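Long-range contacts in aminotransferase (PDB 3IF2), which probably transfers amino groups between amino and keto acids with the help of pyridoxal 5'-phosphate, possibly as a valine-pyruvate transaminase: residues A[70-75]-A[309-314]; A[122-127]-A[161-166]; A[127-132]-A[142-147]; A[178-183]-A[359-364]; A[343-348]-A[366-371]. One frame throughout, in Å; residues are numbered along the deposited sequence.

Contact 1 of 5, residues A[70-75]-A[309-314]; sequences SSAIIS and TRFGAA
R310, the N-cap residue of helix 311-321, lays its aliphatic stem against S75 of helix 71-77. Its CG stands between the backbone N and the carbonyl carbon (chi1 64°), and CD comes to 3.3 Å from S75 O, with CG 3.9 Å from S75 OG. A bend at chi3 (-60°) folds the chain so that one guanidinium face has S75 CA above its rim. The charged end is spent on neighbours: NH2 forms a salt bridge with D85, and NH1 is hydrogen-bonded to N78 O. An alanine here is likely to leave D85 without its charged mate and N78 O without its donor, and to open a gap beside the S75 carbonyl. F311 points its rim at the other helix, with A72 O in the ring plane 3.8 Å from CE1 and A72 CB 4.1 Å from CZ. A314 CB sits over the centre of that ring and meets S75 OG at 3.3 Å, so one methyl joins ring and hydroxyl. Beyond the chain, F311 meets F311 of the second subunit, the rings nearly parallel. The R310 side chain lies about 6 Å from that of Y79, a cofactor-binding residue that holds no cofactor of its own chain. Such a placing is consistent with the fold type I aminotransferase dimer, in which a tyrosine of one subunit completes the pyridoxal phosphate site of the other.

Contact 2 of 5, residues A[122-127]-A[161-166]; sequences LFNLFG and VHVEGQ
The C-terminal end of helix 115-125 is clamped to the loop before strand 168-170 by N124, whose carboxamide straddles the V161-V163 backbone; the same helix begins at the cofactor-binding residues S115 and Q116. With CG anti to the carbonyl carbon (chi1 -76°), the amide is carried across to the loop and uses both of its ends. OD1 accepts from V163 N at 2.9 Å, the donor lying in the carbonyl plane on a lone pair and the bond fairly straight (157°). ND2 gives a hydrogen to V161 O at 2.8 Å; V161 O stays close to the amide plane of N124, although ND2 stands above the carbonyl plane of V161. The same ND2 is also bonded to F120 O, one turn back in the helix. Between these two grips, H162 swings its ring over to F123, and NE2 makes a weak, strongly bent bond (123°) to F123 O at 3.0 Å. Hydrophobic contact flanks this: V161 CG2 touches the edge of the F123 ring, 3.5 Å from CD2, while V163 CG2 lies in van der Waals contact with N124 OD1 at 3.4 Å, the side chains crossing at about a right angle. A side-chain amide engaged at both ends has its rotation fixed, and in this buried place it satisfies a backbone carbonyl and a backbone N-H of a loop without regular secondary structure.

Contact 3 of 5, residues A[127-132]-A[142-147]; sequences GGAFVN and SVDKSI
K145 lies across one face of the F130 ring, and its chain can be followed over that face atom by atom. CB meets the near rim, 3.7 Å from F130 CE1, and CG moves to 3.6 Å from F130 CD1. CD then stands over the middle of the ring, 3.7 Å from its centroid and 5° off the normal, a CH-pi contact. CE passes on above F130 CG and CD2. NZ ends beyond the centre, 4.8 Å from the F130 centroid and 30° off the normal, an off-centre cation-pi contact, with a weak hydrogen bond to G205 O besides. An extended chain beyond CG makes this traverse possible, and the two side chains cross at about a right angle.

The approach is diagonal: the ladder partner of K145 is G128, which has no side chain, and F130 is two residues further on the same face. Two hydrogen-bonded pairs hold the strands: G128 N reaches K145 O at 2.9 Å, answered by K145 N to G128 O, and F130 N reaches V143 O at 2.8 Å, answered by V143 N to F130 O. Between them A129 and D144 form a non-hydrogen-bonded pair on the other face, where OD1 of D144 comes 3.8 Å from A129 CB. F130 packs as well on F4 of the second subunit, and A129 is joined to that subunit by backbone hydrogen bonding.

The beta hairpin is thus tied by its ladder, while an aromatic face takes up the lysine's methylene groups and would be expected to ease the placing of its charge there.

Contact 4 of 5, residues A[178-183]-A[359-364]; sequences VTHDGE and IHKPEG
This is a surface contact in the six-stranded mixed sheet, where the H180 ring at the end of outer strand 174-180 packs on K361 and P362 just past strand 357-360. Strand 183-190 runs between the two in the sheet order, so the two segments share no ladder, and their side chains meet across the intervening strand. With CG anti to the backbone N (chi1 -172°), the H180 imidazole presents a face to the proline: P362 CD lies 3.6 Å from the ring centroid and 7° off its normal, a CH-pi contact, while P362 CG is 3.6 Å from H180 NE2. The opposite face carries OD1 of D181. K361 comes at the ring edge, its CE in plane and 3.2 Å from H180 ND1, and the same methylene lies 3.4 Å from T179 O. Nearer the lysine's root, V178 CG2 touches K361 CB at 3.9 Å, the side chains crossing at about a right angle. In 178-183, E183 O accepts from both T179 OG1 and H180 N, closing the hairpin that carries the ring. The arrangement is a beta hairpin of strands 174-180 and 183-190 packed against the inverse gamma turn, centred on P362, that follows strand 357-360.

Contact 5 of 5, residues A[343-348]-A[366-371]; sequences LAVKLL and IFLWLW
L348 and L370 both set CG anti to the carbonyl carbon (chi1 -72° in L348), but their second torsions differ. L348 stays extended, whereas L370 is turned at chi2 (43°), which brings both of its methyls to the end of the helix leucine. The two side chains reach toward each other tip to tip: L370 CD1 is 3.7 Å from L348 CD1, and CD2 of L370 lies equally close, 3.7 Å, to CD2 of L348. Two residues earlier on the strand, L368 is extended at its second torsion and sets CD1 against the helix surface. That methyl is 3.3 Å from A344 CB, a tight approach, 4.0 Å from V345 N, and 4.1 Å from V345 CG2. It also comes 4.1 Å from L348 CD1, so L348 bridges the two strand leucines.

An alanine in place of L370 would remove both methyls that meet L348, and is likely to open a gap in which the helix leucine could turn more freely.

The contact is wholly hydrophobic and buried. L348 packs further on L357 and I359 of the adjoining strand and on I430 of helix 423-441, while W369, between the two leucines on the strand, is directed elsewhere and hydrogen-bonded to Y189. The helix and strand axes, 10.3 Å apart at their closest, run within 29° of each other. Alternate strand residues packed on successive turns of a nearly aligned helix are what an alpha/beta layer packing consists of, here helix 324-351 lying on the mixed sheet that contains strands 357-360 and 367-372.

The five contacts fall into three regions. Contacts 2 and 3 have centres 9 Å apart, share G127 and touch through I147, since helix 115-125 leads straight into the hairpin; contact 3 is nested within the loop of contact 2, and both within that of contact 1. Contacts 4 and 5, centres 10 Å apart, meet on neighbouring strands 357-360 and 367-372, where H360 N probably bonds W369 O; along the chain their segments alternate. Contact 1 stands about 31 Å from contact 2 and about 41 Å from contact 4, between centres. Contacts 1 to 3 also reach the second subunit, consistent with a dimer, whereas no other chain touches contacts 4 and 5, which pack one mixed sheet within the chain.

Contact 1 of 5, residues A[70-75]-A[309-314]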
# COMPACT_ATOMS: atom_id res chain seq x y z
N SER A 70 11.94 19.02 12.90
CA SER A 70 12.15 19.26 11.47
C SER A 70 11.01 18.70 10.60
O SER A 70 10.24 17.87 11.05
CB SER A 70 13.48 18.67 11.00
OG SER A 70 13.59 17.31 11.34
N SER A 71 10.91 19.16 9.35
CA SER A 71 9.87 18.70 8.40
C SER A 71 9.90 17.18 8.22
O SER A 71 8.86 16.54 8.21
CB SER A 71 10.02 19.38 7.02
OG SER A 71 9.74 20.76 7.09
N ALA A 72 11.11 16.64 8.10
CA ALA A 72 11.35 15.21 8.02
C ALA A 72 10.71 14.48 9.21
O ALA A 72 9.98 13.52 9.01
CB ALA A 72 12.85 14.91 7.92
N ILE A 73 10.96 14.96 10.43
CA ILE A 73 10.35 14.36 11.63
C ILE A 73 8.81 14.47 11.65
O ILE A 73 8.12 13.49 11.95
CB ILE A 73 10.98 14.94 12.96
CG1 ILE A 73 12.42 14.42 13.14
CG2 ILE A 73 10.14 14.62 14.18
CD1 ILE A 73 12.63 12.87 13.11
N ILE A 74 8.28 15.63 11.29
CA ILE A 74 6.82 15.85 11.30
C ILE A 74 6.12 14.90 10.30
O ILE A 74 5.07 14.31 10.61
CB ILE A 74 6.47 17.37 11.07
CG1 ILE A 74 6.94 18.21 12.29
CG2 ILE A 74 4.98 17.59 10.85
CD1 ILE A 74 6.93 19.72 12.06
N SER A 75 6.76 14.76 9.14
CA SER A 75 6.30 13.90 8.05
C SER A 75 6.35 12.40 8.48
O SER A 75 5.39 11.67 8.30
CB SER A 75 7.16 14.21 6.82
OG SER A 75 6.71 13.54 5.69
N THR A 309 1.53 6.35 2.04
CA THR A 309 2.89 6.73 2.42
C THR A 309 3.11 8.22 2.19
O THR A 309 2.41 8.82 1.37
CB THR A 309 3.90 5.87 1.65
OG1 THR A 309 5.13 5.90 2.35
CG2 THR A 309 4.08 6.34 0.24
N ARG A 310 4.02 8.83 2.95
CA ARG A 310 4.23 10.27 2.75
C ARG A 310 5.65 10.78 2.55
O ARG A 310 5.81 11.96 2.24
CB ARG A 310 3.48 11.08 3.81
CG ARG A 310 3.91 10.89 5.22
CD ARG A 310 2.89 11.49 6.19
NE ARG A 310 2.68 12.92 6.00
CZ ARG A 310 2.09 13.77 6.85
NH1 ARG A 310 1.67 13.38 8.05
NH2 ARG A 310 1.96 15.05 6.50
N PHE A 311 6.65 9.92 2.59
CA PHE A 311 7.98 10.45 2.47
C PHE A 311 8.35 10.89 1.07
O PHE A 311 9.17 11.82 0.91
CB PHE A 311 9.06 9.59 3.16
CG PHE A 311 10.09 10.45 3.78
CD1 PHE A 311 9.85 11.02 5.05
CD2 PHE A 311 11.20 10.87 3.06
CE1 PHE A 311 10.76 11.93 5.63
CE2 PHE A 311 12.13 11.77 3.62
CZ PHE A 311 11.90 12.31 4.90
N GLY A 312 7.76 10.24 0.06
CA GLY A 312 7.91 10.66 -1.32
C GLY A 312 7.33 12.06 -1.47
O GLY A 312 7.97 12.95 -2.06
N ALA A 313 6.13 12.25 -0.92
CA ALA A 313 5.46 13.56 -0.85
C ALA A 313 6.35 14.61 -0.19
O ALA A 313 6.45 15.72 -0.67
CB ALA A 313 4.13 13.43 -0.06
N ALA A 314 7.00 14.24 0.91
CA ALA A 314 7.85 15.16 1.66
C ALA A 314 9.00 15.68 0.80
O ALA A 314 9.25 16.89 0.79
CB ALA A 314 8.35 14.52 2.94

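Contact 2 of 5, residues A[122-127]-A[161-166]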
# COMPACT_ATOMS: atom_id res chain seq x y z
N LEU A 122 -8.56 1.51 -9.20
CA LEU A 122 -9.33 1.91 -10.38
C LEU A 122 -9.89 0.74 -11.22
O LEU A 122 -11.05 0.80 -11.64
CB LEU A 122 -8.54 2.89 -11.27
CG LEU A 122 -8.16 4.28 -10.71
CD1 LEU A 122 -7.15 4.99 -11.65
CD2 LEU A 122 -9.41 5.16 -10.43
N PHE A 123 -9.12 -0.33 -11.43
CA PHE A 123 -9.60 -1.45 -12.23
C PHE A 123 -10.66 -2.29 -11.51
O PHE A 123 -11.55 -2.84 -12.16
CB PHE A 123 -8.47 -2.30 -12.80
CG PHE A 123 -7.51 -1.57 -13.74
CD1 PHE A 123 -7.80 -0.32 -14.32
CD2 PHE A 123 -6.35 -2.20 -14.12
CE1 PHE A 123 -6.89 0.28 -15.20
CE2 PHE A 123 -5.47 -1.62 -15.00
CZ PHE A 123 -5.73 -0.37 -15.54
N ASN A 124 -10.57 -2.38 -10.19
CA ASN A 124 -11.61 -3.01 -9.37
C ASN A 124 -12.79 -2.07 -9.10
O ASN A 124 -13.89 -2.54 -8.80
CB ASN A 124 -11.02 -3.58 -8.08
CG ASN A 124 -10.28 -4.87 -8.32
OD1 ASN A 124 -10.90 -5.89 -8.67
ND2 ASN A 124 -8.96 -4.84 -8.14
N LEU A 125 -12.57 -0.77 -9.20
CA LEU A 125 -13.63 0.24 -9.03
C LEU A 125 -14.54 0.27 -10.25
O LEU A 125 -15.74 0.46 -10.11
CB LEU A 125 -13.03 1.63 -8.79
CG LEU A 125 -13.94 2.82 -8.45
CD1 LEU A 125 -14.62 2.62 -7.10
CD2 LEU A 125 -13.15 4.14 -8.49
N PHE A 126 -13.97 0.09 -11.45
CA PHE A 126 -14.69 0.16 -12.71
C PHE A 126 -14.73 -1.14 -13.51
O PHE A 126 -15.17 -1.13 -14.63
CB PHE A 126 -14.06 1.26 -13.56
CG PHE A 126 -14.22 2.62 -12.98
CD1 PHE A 126 -15.49 3.20 -12.91
CD2 PHE A 126 -13.10 3.35 -12.54
CE1 PHE A 126 -15.68 4.48 -12.37
CE2 PHE A 126 -13.26 4.65 -12.00
CZ PHE A 126 -14.55 5.21 -11.91
N GLY A 127 -14.29 -2.25 -12.93
CA GLY A 127 -14.26 -3.54 -13.62
C GLY A 127 -14.64 -4.66 -12.68
O GLY A 127 -14.47 -4.55 -11.46
N VAL A 161 -4.62 -7.49 -11.50
CA VAL A 161 -5.13 -6.70 -10.36
C VAL A 161 -6.60 -6.97 -9.99
O VAL A 161 -7.00 -6.63 -8.88
CB VAL A 161 -4.89 -5.17 -10.50
CG1 VAL A 161 -3.40 -4.87 -10.74
CG2 VAL A 161 -5.76 -4.56 -11.59
N HIS A 162 -7.39 -7.57 -10.87
CA HIS A 162 -8.80 -7.84 -10.53
C HIS A 162 -8.92 -8.84 -9.38
O HIS A 162 -8.13 -9.78 -9.29
CB HIS A 162 -9.63 -8.25 -11.75
CG HIS A 162 -9.91 -7.10 -12.67
ND1 HIS A 162 -9.31 -6.98 -13.91
CD2 HIS A 162 -10.68 -6.01 -12.50
CE1 HIS A 162 -9.75 -5.86 -14.48
NE2 HIS A 162 -10.58 -5.26 -13.65
N VAL A 163 -9.85 -8.58 -8.47
CA VAL A 163 -10.07 -9.41 -7.29
C VAL A 163 -10.68 -10.80 -7.63
O VAL A 163 -10.34 -11.78 -6.97
CB VAL A 163 -10.90 -8.65 -6.23
CG1 VAL A 163 -11.23 -9.53 -5.08
CG2 VAL A 163 -10.11 -7.44 -5.73
N GLU A 164 -11.56 -10.86 -8.63
CA GLU A 164 -12.16 -12.13 -9.10
C GLU A 164 -12.06 -12.20 -10.62
O GLU A 164 -12.48 -11.29 -11.30
CB GLU A 164 -13.64 -12.28 -8.64
CG GLU A 164 -14.34 -13.56 -9.23
CD GLU A 164 -15.55 -14.12 -8.41
OE1 GLU A 164 -15.93 -13.56 -7.36
OE2 GLU A 164 -16.12 -15.16 -8.83
N GLY A 165 -11.51 -13.29 -11.15
CA GLY A 165 -11.36 -13.48 -12.59
C GLY A 165 -10.39 -12.50 -13.21
O GLY A 165 -9.41 -12.09 -12.58
N GLN A 166 -10.66 -12.13 -14.46
CA GLN A 166 -9.87 -11.15 -15.23
C GLN A 166 -10.83 -10.44 -16.18
O GLN A 166 -11.55 -11.09 -16.92
CB GLN A 166 -8.76 -11.85 -16.01
CG GLN A 166 -7.72 -10.88 -16.56
CD GLN A 166 -6.74 -11.55 -17.50
OE1 GLN A 166 -7.15 -12.22 -18.46
NE2 GLN A 166 -5.44 -11.34 -17.25

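Contact 3 of 5, residues A[127-132]-A[142-147]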
# COMPACT_ATOMS: atom_id res chain seq x y z
N GLY A 127 -14.29 -2.25 -12.93
CA GLY A 127 -14.26 -3.54 -13.62
C GLY A 127 -14.64 -4.66 -12.68
O GLY A 127 -14.47 -4.55 -11.46
N GLY A 128 -15.13 -5.76 -13.27
CA GLY A 128 -15.62 -6.92 -12.53
C GLY A 128 -17.14 -6.87 -12.47
O GLY A 128 -17.77 -6.26 -13.33
N ALA A 129 -17.71 -7.50 -11.44
CA ALA A 129 -19.17 -7.62 -11.33
C ALA A 129 -19.86 -6.29 -11.00
O ALA A 129 -19.45 -5.59 -10.05
CB ALA A 129 -19.53 -8.66 -10.28
N PHE A 130 -20.88 -5.94 -11.80
CA PHE A 130 -21.75 -4.77 -11.63
C PHE A 130 -23.20 -5.22 -11.43
O PHE A 130 -23.61 -6.30 -11.92
CB PHE A 130 -21.77 -3.88 -12.88
CG PHE A 130 -20.63 -2.90 -12.99
CD1 PHE A 130 -19.33 -3.34 -13.18
CD2 PHE A 130 -20.87 -1.52 -13.02
CE1 PHE A 130 -18.27 -2.43 -13.33
CE2 PHE A 130 -19.84 -0.60 -13.18
CZ PHE A 130 -18.53 -1.05 -13.33
N VAL A 131 -23.99 -4.36 -10.78
CA VAL A 131 -25.43 -4.58 -10.61
C VAL A 131 -26.01 -4.35 -12.02
O VAL A 131 -25.67 -3.36 -12.68
CB VAL A 131 -26.09 -3.67 -9.52
CG1 VAL A 131 -27.58 -3.99 -9.39
CG2 VAL A 131 -25.41 -3.88 -8.17
N ASN A 132 -26.84 -5.29 -12.46
CA ASN A 132 -27.47 -5.30 -13.80
C ASN A 132 -28.63 -4.29 -13.85
O ASN A 132 -29.22 -3.97 -12.81
CB ASN A 132 -27.92 -6.74 -14.12
CG ASN A 132 -28.42 -6.95 -15.57
OD1 ASN A 132 -28.26 -6.11 -16.45
ND2 ASN A 132 -29.02 -8.12 -15.80
N SER A 142 -26.86 -9.72 -12.18
CA SER A 142 -25.59 -8.95 -12.19
C SER A 142 -24.84 -9.18 -13.54
O SER A 142 -25.15 -10.14 -14.26
CB SER A 142 -24.71 -9.32 -10.99
OG SER A 142 -24.27 -10.66 -11.06
N VAL A 143 -23.86 -8.33 -13.86
CA VAL A 143 -23.14 -8.43 -15.15
C VAL A 143 -21.69 -8.01 -15.02
O VAL A 143 -21.40 -7.03 -14.36
CB VAL A 143 -23.86 -7.56 -16.24
CG1 VAL A 143 -24.03 -6.12 -15.78
CG2 VAL A 143 -23.13 -7.61 -17.59
N ASP A 144 -20.78 -8.76 -15.64
CA ASP A 144 -19.34 -8.43 -15.65
C ASP A 144 -19.03 -7.33 -16.65
O ASP A 144 -19.57 -7.31 -17.76
CB ASP A 144 -18.46 -9.66 -15.98
CG ASP A 144 -18.27 -10.61 -14.80
OD1 ASP A 144 -18.67 -10.28 -13.66
OD2 ASP A 144 -17.68 -11.68 -15.03
N LYS A 145 -18.17 -6.39 -16.25
CA LYS A 145 -17.69 -5.34 -17.14
C LYS A 145 -16.16 -5.36 -17.16
O LYS A 145 -15.53 -5.76 -16.19
CB LYS A 145 -18.20 -3.96 -16.75
CG LYS A 145 -19.71 -3.85 -16.73
CD LYS A 145 -20.18 -2.41 -16.82
CE LYS A 145 -21.68 -2.36 -16.72
NZ LYS A 145 -22.23 -1.02 -17.03
N SER A 146 -15.60 -4.90 -18.27
CA SER A 146 -14.16 -4.90 -18.50
C SER A 146 -13.58 -3.52 -18.65
O SER A 146 -14.30 -2.56 -18.96
CB SER A 146 -13.85 -5.71 -19.77
OG SER A 146 -14.06 -7.07 -19.52
N ILE A 147 -12.26 -3.42 -18.42
CA ILE A 147 -11.48 -2.20 -18.64
C ILE A 147 -11.00 -2.34 -20.10
O ILE A 147 -10.34 -3.32 -20.43
CB ILE A 147 -10.27 -2.11 -17.68
CG1 ILE A 147 -10.71 -2.22 -16.20
CG2 ILE A 147 -9.49 -0.83 -17.92
CD1 ILE A 147 -11.76 -1.20 -15.72

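Contact 4 of 5, residues A[178-183]-A[359-364]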
# COMPACT_ATOMS: atom_id res chain seq x y z
N VAL A 178 7.46 3.27 -40.12
CA VAL A 178 7.86 4.65 -39.96
C VAL A 178 9.38 4.73 -40.02
O VAL A 178 10.06 3.70 -40.10
CB VAL A 178 7.34 5.22 -38.60
CG1 VAL A 178 5.83 5.11 -38.53
CG2 VAL A 178 8.00 4.53 -37.39
N THR A 179 9.88 5.96 -39.98
CA THR A 179 11.31 6.21 -40.01
C THR A 179 11.76 6.79 -38.65
O THR A 179 10.92 7.28 -37.87
CB THR A 179 11.64 7.12 -41.21
OG1 THR A 179 13.03 7.00 -41.53
CG2 THR A 179 11.24 8.60 -40.96
N HIS A 180 13.04 6.67 -38.32
CA HIS A 180 13.61 7.28 -37.09
C HIS A 180 15.06 7.69 -37.32
O HIS A 180 15.90 6.83 -37.63
CB HIS A 180 13.48 6.33 -35.87
CG HIS A 180 13.87 6.96 -34.56
ND1 HIS A 180 13.10 7.91 -33.92
CD2 HIS A 180 14.95 6.77 -33.76
CE1 HIS A 180 13.68 8.28 -32.79
NE2 HIS A 180 14.81 7.61 -32.67
N ASP A 181 15.34 8.99 -37.18
CA ASP A 181 16.69 9.58 -37.36
C ASP A 181 17.29 9.22 -38.74
O ASP A 181 18.39 8.68 -38.84
CB ASP A 181 17.61 9.16 -36.19
CG ASP A 181 17.07 9.62 -34.82
OD1 ASP A 181 16.02 10.27 -34.78
OD2 ASP A 181 17.69 9.30 -33.79
N GLY A 182 16.51 9.51 -39.78
CA GLY A 182 16.86 9.23 -41.17
C GLY A 182 17.03 7.76 -41.54
O GLY A 182 17.67 7.45 -42.56
N GLU A 183 16.45 6.86 -40.76
CA GLU A 183 16.59 5.42 -40.98
C GLU A 183 15.29 4.63 -40.90
O GLU A 183 14.34 5.00 -40.19
CB GLU A 183 17.57 4.82 -39.97
CG GLU A 183 19.00 5.24 -40.18
CD GLU A 183 19.94 4.46 -39.29
OE1 GLU A 183 19.70 4.41 -38.05
OE2 GLU A 183 20.92 3.90 -39.84
N ILE A 359 12.42 -2.20 -34.91
CA ILE A 359 12.47 -1.56 -33.61
C ILE A 359 11.29 -0.60 -33.55
O ILE A 359 11.05 0.11 -34.51
CB ILE A 359 13.81 -0.80 -33.42
CG1 ILE A 359 14.98 -1.79 -33.45
CG2 ILE A 359 13.83 -0.00 -32.10
CD1 ILE A 359 16.35 -1.13 -33.39
N HIS A 360 10.53 -0.57 -32.46
CA HIS A 360 9.41 0.36 -32.37
C HIS A 360 10.03 1.75 -32.24
O HIS A 360 11.06 1.89 -31.57
CB HIS A 360 8.51 0.05 -31.18
CG HIS A 360 7.21 0.80 -31.19
ND1 HIS A 360 7.13 2.14 -30.89
CD2 HIS A 360 5.94 0.40 -31.44
CE1 HIS A 360 5.87 2.53 -30.96
NE2 HIS A 360 5.13 1.49 -31.29
N LYS A 361 9.44 2.75 -32.91
CA LYS A 361 9.94 4.12 -32.82
C LYS A 361 9.92 4.51 -31.33
O LYS A 361 8.85 4.48 -30.72
CB LYS A 361 9.15 5.13 -33.71
CG LYS A 361 9.35 6.63 -33.31
CD LYS A 361 8.89 7.75 -34.28
CE LYS A 361 10.10 8.54 -34.79
NZ LYS A 361 9.79 9.74 -35.62
N PRO A 362 11.10 4.84 -30.74
CA PRO A 362 11.16 5.16 -29.31
C PRO A 362 10.67 6.56 -29.04
O PRO A 362 11.45 7.48 -29.07
CB PRO A 362 12.65 4.98 -28.99
CG PRO A 362 13.34 5.36 -30.26
CD PRO A 362 12.40 5.08 -31.40
N GLU A 363 9.38 6.71 -28.83
CA GLU A 363 8.76 8.02 -28.55
C GLU A 363 8.69 8.37 -27.05
O GLU A 363 8.21 9.46 -26.71
CB GLU A 363 7.32 8.08 -29.12
CG GLU A 363 7.22 7.72 -30.58
CD GLU A 363 5.83 7.93 -31.14
OE1 GLU A 363 4.88 7.20 -30.76
OE2 GLU A 363 5.69 8.82 -32.00
N GLY A 364 9.15 7.45 -26.18
CA GLY A 364 9.11 7.66 -24.75
C GLY A 364 9.36 6.44 -23.89
O GLY A 364 9.61 5.34 -24.41

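Contact 5 of 5, residues A[343-348]-A[366-371]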
# COMPACT_ATOMS: atom_id res chain seq x y z
N LEU A 343 22.00 5.25 -28.31
CA LEU A 343 23.13 4.33 -28.15
C LEU A 343 22.70 2.88 -28.37
O LEU A 343 23.37 2.14 -29.07
CB LEU A 343 23.70 4.46 -26.73
CG LEU A 343 24.84 3.57 -26.25
CD1 LEU A 343 26.13 3.75 -27.15
CD2 LEU A 343 25.08 3.87 -24.75
N ALA A 344 21.56 2.49 -27.77
CA ALA A 344 21.01 1.14 -27.91
C ALA A 344 20.65 0.83 -29.38
O ALA A 344 21.00 -0.25 -29.86
CB ALA A 344 19.80 0.95 -26.98
N VAL A 345 19.99 1.76 -30.07
CA VAL A 345 19.63 1.58 -31.51
C VAL A 345 20.88 1.37 -32.39
O VAL A 345 20.87 0.49 -33.26
CB VAL A 345 18.78 2.78 -32.07
CG1 VAL A 345 18.59 2.66 -33.60
CG2 VAL A 345 17.45 2.90 -31.37
N LYS A 346 21.91 2.20 -32.15
CA LYS A 346 23.21 2.13 -32.85
C LYS A 346 23.73 0.70 -32.72
O LYS A 346 23.96 0.03 -33.74
CB LYS A 346 24.21 3.13 -32.19
CG LYS A 346 25.69 3.25 -32.65
CD LYS A 346 25.94 4.42 -33.62
CE LYS A 346 27.37 5.02 -33.49
NZ LYS A 346 28.47 4.01 -33.58
N LEU A 347 23.84 0.23 -31.47
CA LEU A 347 24.35 -1.11 -31.15
C LEU A 347 23.50 -2.24 -31.75
O LEU A 347 24.07 -3.21 -32.26
CB LEU A 347 24.50 -1.31 -29.64
CG LEU A 347 25.49 -0.41 -28.88
CD1 LEU A 347 25.29 -0.69 -27.37
CD2 LEU A 347 26.94 -0.58 -29.32
N LEU A 348 22.18 -2.10 -31.73
CA LEU A 348 21.26 -3.11 -32.31
C LEU A 348 21.44 -3.19 -33.83
O LEU A 348 21.47 -4.28 -34.38
CB LEU A 348 19.78 -2.87 -31.93
CG LEU A 348 19.38 -3.17 -30.49
CD1 LEU A 348 18.00 -2.64 -30.21
CD2 LEU A 348 19.42 -4.65 -30.18
N ILE A 366 11.34 4.05 -20.97
CA ILE A 366 12.73 3.65 -20.75
C ILE A 366 13.09 2.29 -21.33
O ILE A 366 14.00 1.61 -20.83
CB ILE A 366 13.02 3.72 -19.21
CG1 ILE A 366 12.21 2.67 -18.40
CG2 ILE A 366 12.69 5.14 -18.67
CD1 ILE A 366 12.55 2.62 -16.89
N PHE A 367 12.39 1.90 -22.40
CA PHE A 367 12.55 0.60 -23.05
C PHE A 367 12.62 0.69 -24.55
O PHE A 367 12.08 1.63 -25.13
CB PHE A 367 11.32 -0.30 -22.78
CG PHE A 367 10.90 -0.35 -21.35
CD1 PHE A 367 11.59 -1.14 -20.42
CD2 PHE A 367 9.80 0.39 -20.91
CE1 PHE A 367 11.20 -1.18 -19.07
CE2 PHE A 367 9.40 0.35 -19.55
CZ PHE A 367 10.10 -0.44 -18.64
N LEU A 368 13.30 -0.28 -25.17
CA LEU A 368 13.22 -0.51 -26.62
C LEU A 368 12.41 -1.83 -26.82
O LEU A 368 12.60 -2.83 -26.10
CB LEU A 368 14.60 -0.54 -27.32
CG LEU A 368 15.29 0.82 -27.53
CD1 LEU A 368 16.68 0.63 -28.05
CD2 LEU A 368 14.52 1.73 -28.46
N TRP A 369 11.50 -1.80 -27.79
CA TRP A 369 10.62 -2.93 -28.13
C TRP A 369 11.09 -3.44 -29.49
O TRP A 369 10.92 -2.74 -30.49
CB TRP A 369 9.19 -2.44 -28.15
CG TRP A 369 8.10 -3.44 -28.44
CD1 TRP A 369 7.33 -3.51 -29.56
CD2 TRP A 369 7.63 -4.46 -27.57
NE1 TRP A 369 6.43 -4.51 -29.45
CE2 TRP A 369 6.59 -5.13 -28.24
CE3 TRP A 369 8.00 -4.90 -26.29
CZ2 TRP A 369 5.90 -6.20 -27.67
CZ3 TRP A 369 7.31 -5.98 -25.72
CH2 TRP A 369 6.27 -6.61 -26.42
N LEU A 370 11.69 -4.64 -29.48
CA LEU A 370 12.31 -5.26 -30.66
C LEU A 370 11.39 -6.32 -31.24
O LEU A 370 10.89 -7.15 -30.48
CB LEU A 370 13.65 -5.91 -30.28
CG LEU A 370 14.90 -5.03 -30.05
CD1 LEU A 370 14.61 -3.79 -29.25
CD2 LEU A 370 16.01 -5.84 -29.38
N TRP A 371 11.17 -6.27 -32.56
CA TRP A 371 10.33 -7.23 -33.32
C TRP A 371 11.18 -8.01 -34.34
O TRP A 371 11.66 -7.44 -35.31
CB TRP A 371 9.17 -6.49 -33.99
CG TRP A 371 8.27 -7.31 -34.92
CD1 TRP A 371 8.00 -8.65 -34.85
CD2 TRP A 371 7.45 -6.79 -35.97
NE1 TRP A 371 7.12 -9.02 -35.84
CE2 TRP A 371 6.75 -7.90 -36.54
CE3 TRP A 371 7.24 -5.51 -36.50
CZ2 TRP A 371 5.86 -7.76 -37.62
CZ3 TRP A 371 6.35 -5.37 -37.59
CH2 TRP A 371 5.67 -6.49 -38.13